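PDB 7LT2: Mab-21 domain-containing protein from Tribolium castaneum, which senses double-stranded RNA and, as an innate immune nucleotidyltransferase, makes the cyclic dinucleotide 2',3'-cGAMP from ATP and GTP. Local coordinates for residues R52-G57 with Q247-I252. Sequence-based numbering, arbitrary orientation.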
ATOM      1  N   ARG A  52       9.712   5.602 -12.526  1.00 18.34           N
ATOM      2  CA  ARG A  52       8.275   5.852 -12.441  1.00 15.93           C
ATOM      3  C   ARG A  52       7.871   5.768 -10.976  1.00 15.53           C
ATOM      4  O   ARG A  52       8.681   5.426 -10.109  1.00 15.44           O
ATOM      5  CB  ARG A  52       7.487   4.849 -13.284  1.00 19.76           C
ATOM      6  CG  ARG A  52       7.590   3.411 -12.789  1.00 18.63           C
ATOM      7  CD  ARG A  52       6.929   2.444 -13.752  1.00 25.13           C
ATOM      8  NE  ARG A  52       7.249   1.052 -13.462  1.00 22.02           N
ATOM      9  CZ  ARG A  52       6.479   0.239 -12.753  1.00 24.82           C
ATOM     10  NH1 ARG A  52       5.351   0.657 -12.204  1.00 25.97           N
ATOM     11  NH2 ARG A  52       6.850  -1.027 -12.589  1.00 25.00           N
ATOM     12  N   VAL A  53       6.605   6.072 -10.706  1.00 18.66           N
ATOM     13  CA  VAL A  53       6.041   5.940  -9.368  1.00 16.21           C
ATOM     14  C   VAL A  53       4.936   4.893  -9.401  1.00 14.63           C
ATOM     15  O   VAL A  53       4.305   4.646 -10.436  1.00 16.94           O
ATOM     16  CB  VAL A  53       5.502   7.278  -8.809  1.00 16.45           C
ATOM     17  CG1 VAL A  53       6.607   8.329  -8.749  1.00 16.63           C
ATOM     18  CG2 VAL A  53       4.304   7.790  -9.629  1.00 17.90           C
ATOM     19  N   PHE A  54       4.717   4.266  -8.247  1.00 14.50           N
ATOM     20  CA  PHE A  54       3.585   3.382  -8.020  1.00 17.10           C
ATOM     21  C   PHE A  54       2.820   3.924  -6.825  1.00 17.00           C
ATOM     22  O   PHE A  54       3.425   4.265  -5.804  1.00 16.68           O
ATOM     23  CB  PHE A  54       4.040   1.940  -7.763  1.00 15.24           C
ATOM     24  CG  PHE A  54       2.919   1.002  -7.418  1.00 18.74           C
ATOM     25  CD1 PHE A  54       2.135   0.436  -8.419  1.00 21.28           C
ATOM     26  CD2 PHE A  54       2.638   0.692  -6.096  1.00 19.86           C
ATOM     27  CE1 PHE A  54       1.098  -0.428  -8.104  1.00 19.76           C
ATOM     28  CE2 PHE A  54       1.599  -0.170  -5.776  1.00 20.10           C
ATOM     29  CZ  PHE A  54       0.832  -0.728  -6.786  1.00 16.90           C
ATOM     30  N   TYR A  55       1.497   4.019  -6.953  1.00 15.75           N
ATOM     31  CA  TYR A  55       0.662   4.541  -5.877  1.00 16.79           C
ATOM     32  C   TYR A  55       0.183   3.356  -5.044  1.00 14.62           C
ATOM     33  O   TYR A  55      -0.621   2.547  -5.512  1.00 15.67           O
ATOM     34  CB  TYR A  55      -0.505   5.349  -6.440  1.00 16.62           C
ATOM     35  CG  TYR A  55      -0.094   6.426  -7.427  1.00 16.50           C
ATOM     36  CD1 TYR A  55       0.605   7.552  -7.012  1.00 18.45           C
ATOM     37  CD2 TYR A  55      -0.420   6.321  -8.771  1.00 18.70           C
ATOM     38  CE1 TYR A  55       0.980   8.546  -7.920  1.00 18.44           C
ATOM     39  CE2 TYR A  55      -0.058   7.301  -9.681  1.00 21.28           C
ATOM     40  CZ  TYR A  55       0.648   8.411  -9.255  1.00 19.31           C
ATOM     41  OH  TYR A  55       1.008   9.382 -10.168  1.00 20.08           O
ATOM     42  N   GLY A  56       0.702   3.235  -3.825  1.00 15.80           N
ATOM     43  CA  GLY A  56       0.488   2.060  -3.002  1.00 16.66           C
ATOM     44  C   GLY A  56      -0.499   2.330  -1.883  1.00 17.15           C
ATOM     45  O   GLY A  56      -0.585   3.447  -1.371  1.00 18.38           O
ATOM     46  N   GLY A  57      -1.239   1.299  -1.501  1.00 16.47           N
ATOM     47  CA  GLY A  57      -2.091   1.362  -0.327  1.00 15.56           C
ATOM     48  C   GLY A  57      -3.529   0.999  -0.649  1.00 19.08           C
ATOM     49  O   GLY A  57      -3.913   0.792  -1.793  1.00 17.45           O
ATOM     50  N   GLN A 247       1.064  -6.605  -9.017  1.00 18.72           N
ATOM     51  CA  GLN A 247       0.405  -7.853  -9.395  1.00 17.76           C
ATOM     52  C   GLN A 247      -0.822  -8.125  -8.531  1.00 19.48           C
ATOM     53  O   GLN A 247      -1.843  -8.607  -9.036  1.00 17.24           O
ATOM     54  CB  GLN A 247       1.395  -9.013  -9.297  1.00 17.50           C
ATOM     55  CG  GLN A 247       2.480  -8.989 -10.373  1.00 17.90           C
ATOM     56  CD  GLN A 247       3.625  -8.044 -10.047  1.00 20.92           C
ATOM     57  OE1 GLN A 247       3.788  -7.610  -8.902  1.00 19.03           O
ATOM     58  NE2 GLN A 247       4.429  -7.726 -11.055  1.00 20.26           N
ATOM     59  N   GLU A 248      -0.739  -7.836  -7.227  1.00 17.07           N
ATOM     60  CA  GLU A 248      -1.902  -8.009  -6.356  1.00 14.78           C
ATOM     61  C   GLU A 248      -3.077  -7.162  -6.826  1.00 18.46           C
ATOM     62  O   GLU A 248      -4.236  -7.593  -6.751  1.00 16.52           O
ATOM     63  CB  GLU A 248      -1.541  -7.654  -4.911  1.00 17.05           C
ATOM     64  CG  GLU A 248      -0.610  -8.643  -4.236  1.00 18.49           C
ATOM     65  CD  GLU A 248      -0.127  -8.168  -2.873  1.00 19.93           C
ATOM     66  OE1 GLU A 248      -0.677  -7.178  -2.348  1.00 22.78           O
ATOM     67  OE2 GLU A 248       0.796  -8.798  -2.319  1.00 22.10           O
ATOM     68  N   ARG A 249      -2.802  -5.946  -7.298  1.00 15.68           N
ATOM     69  CA  ARG A 249      -3.877  -5.066  -7.742  1.00 18.50           C
ATOM     70  C   ARG A 249      -4.608  -5.649  -8.947  1.00 17.09           C
ATOM     71  O   ARG A 249      -5.826  -5.484  -9.079  1.00 17.63           O
ATOM     72  CB  ARG A 249      -3.317  -3.677  -8.062  1.00 16.98           C
ATOM     73  CG  ARG A 249      -4.390  -2.637  -8.353  1.00 18.51           C
ATOM     74  CD  ARG A 249      -3.826  -1.236  -8.265  1.00 19.54           C
ATOM     75  NE  ARG A 249      -3.392  -0.903  -6.912  1.00 17.06           N
ATOM     76  CZ  ARG A 249      -2.606   0.123  -6.615  1.00 15.21           C
ATOM     77  NH1 ARG A 249      -2.152   0.937  -7.552  1.00 18.63           N
ATOM     78  NH2 ARG A 249      -2.260   0.330  -5.345  1.00 16.43           N
ATOM     79  N   VAL A 250      -3.886  -6.333  -9.840  1.00 17.25           N
ATOM     80  CA  VAL A 250      -4.541  -6.976 -10.979  1.00 19.18           C
ATOM     81  C   VAL A 250      -5.345  -8.187 -10.518  1.00 14.61           C
ATOM     82  O   VAL A 250      -6.467  -8.417 -10.988  1.00 16.24           O
ATOM     83  CB  VAL A 250      -3.505  -7.360 -12.053  1.00 19.49           C
ATOM     84  CG1 VAL A 250      -4.186  -8.028 -13.253  1.00 17.21           C
ATOM     85  CG2 VAL A 250      -2.732  -6.133 -12.498  1.00 19.29           C
ATOM     86  N   LEU A 251      -4.799  -8.963  -9.577  1.00 17.85           N
ATOM     87  CA  LEU A 251      -5.492 -10.146  -9.069  1.00 17.53           C
ATOM     88  C   LEU A 251      -6.850  -9.796  -8.462  1.00 18.28           C
ATOM     89  O   LEU A 251      -7.815 -10.557  -8.615  1.00 17.24           O
ATOM     90  CB  LEU A 251      -4.623 -10.863  -8.032  1.00 19.51           C
ATOM     91  CG  LEU A 251      -3.471 -11.739  -8.531  1.00 21.45           C
ATOM     92  CD1 LEU A 251      -2.619 -12.210  -7.361  1.00 21.78           C
ATOM     93  CD2 LEU A 251      -4.014 -12.937  -9.316  1.00 21.81           C
ATOM     94  N   ILE A 252      -6.952  -8.653  -7.774  1.00 17.10           N
ATOM     95  CA  ILE A 252      -8.209  -8.294  -7.114  1.00 16.77           C
ATOM     96  C   ILE A 252      -9.160  -7.518  -8.019  1.00 16.25           C
ATOM     97  O   ILE A 252     -10.302  -7.252  -7.612  1.00 18.27           O
ATOM     98  CB  ILE A 252      -7.971  -7.469  -5.828  1.00 17.50           C
ATOM     99  CG1 ILE A 252      -7.283  -6.138  -6.149  1.00 16.00           C
ATOM    100  CG2 ILE A 252      -7.189  -8.280  -4.791  1.00 17.09           C
ATOM    101  CD1 ILE A 252      -7.075  -5.244  -4.940  1.00 18.55           C
TER
HETATM  102  O   HOH W   1      -1.359  -1.342  -2.767  1.00 22.57           O
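A single arginine, Arg-249, bridges the helix of residues 247-251 to the strand of residues 52-56 through two hydrogen bonds from its terminal nitrogens to the single backbone oxygen of Tyr-55 and through packing of one guanidinium face against CZ of Phe-54. The strand belongs to the mixed sheet of the nucleotidyltransferase fold and runs antiparallel to strand 70-77, which carries Glu-70 and Asp-72, magnesium ligands by similarity. The short helix follows strand 240-243 and includes Gln-247 and Glu-248, predicted to bind nucleotide. With 11.4 Å between the two axes, the backbones stay well apart and the arginine side chain spans the gap. Its CG lies anti to the backbone N (chi1 -172°), and the chain, extended at first, bends at chi3 (-65°) before the guanidinium reaches the strand.

The guanidinium meets Tyr-55 end-on. Arg-249 NH2 donates to Tyr-55 O at 2.8 Å and Arg-249 NH1 to the same oxygen at 3.0 Å, both within the carbonyl plane, and the oxygen lies almost exactly in the guanidinium plane. One acceptor thus takes two N-H groups, which fixes the rotation of the cationic group. Phe-54 comes from the opposite direction and lies nearly parallel to the guanidinium, the planes 15° apart; its CZ sits 3.3 Å above one face of the Arg-249 guanidinium, offset toward the rim. Arg-249 NE forms a salt bridge with Asp-61, so the side chain also ties in helix 58-61, which comes just after the strand end at Gly-56 and the loop residue Gly-57. Beside Gly-57, a water accepts a hydrogen bond from Gly-57 N at 2.9 Å and a weak one from Arg-249 NH2 at 3.2 Å.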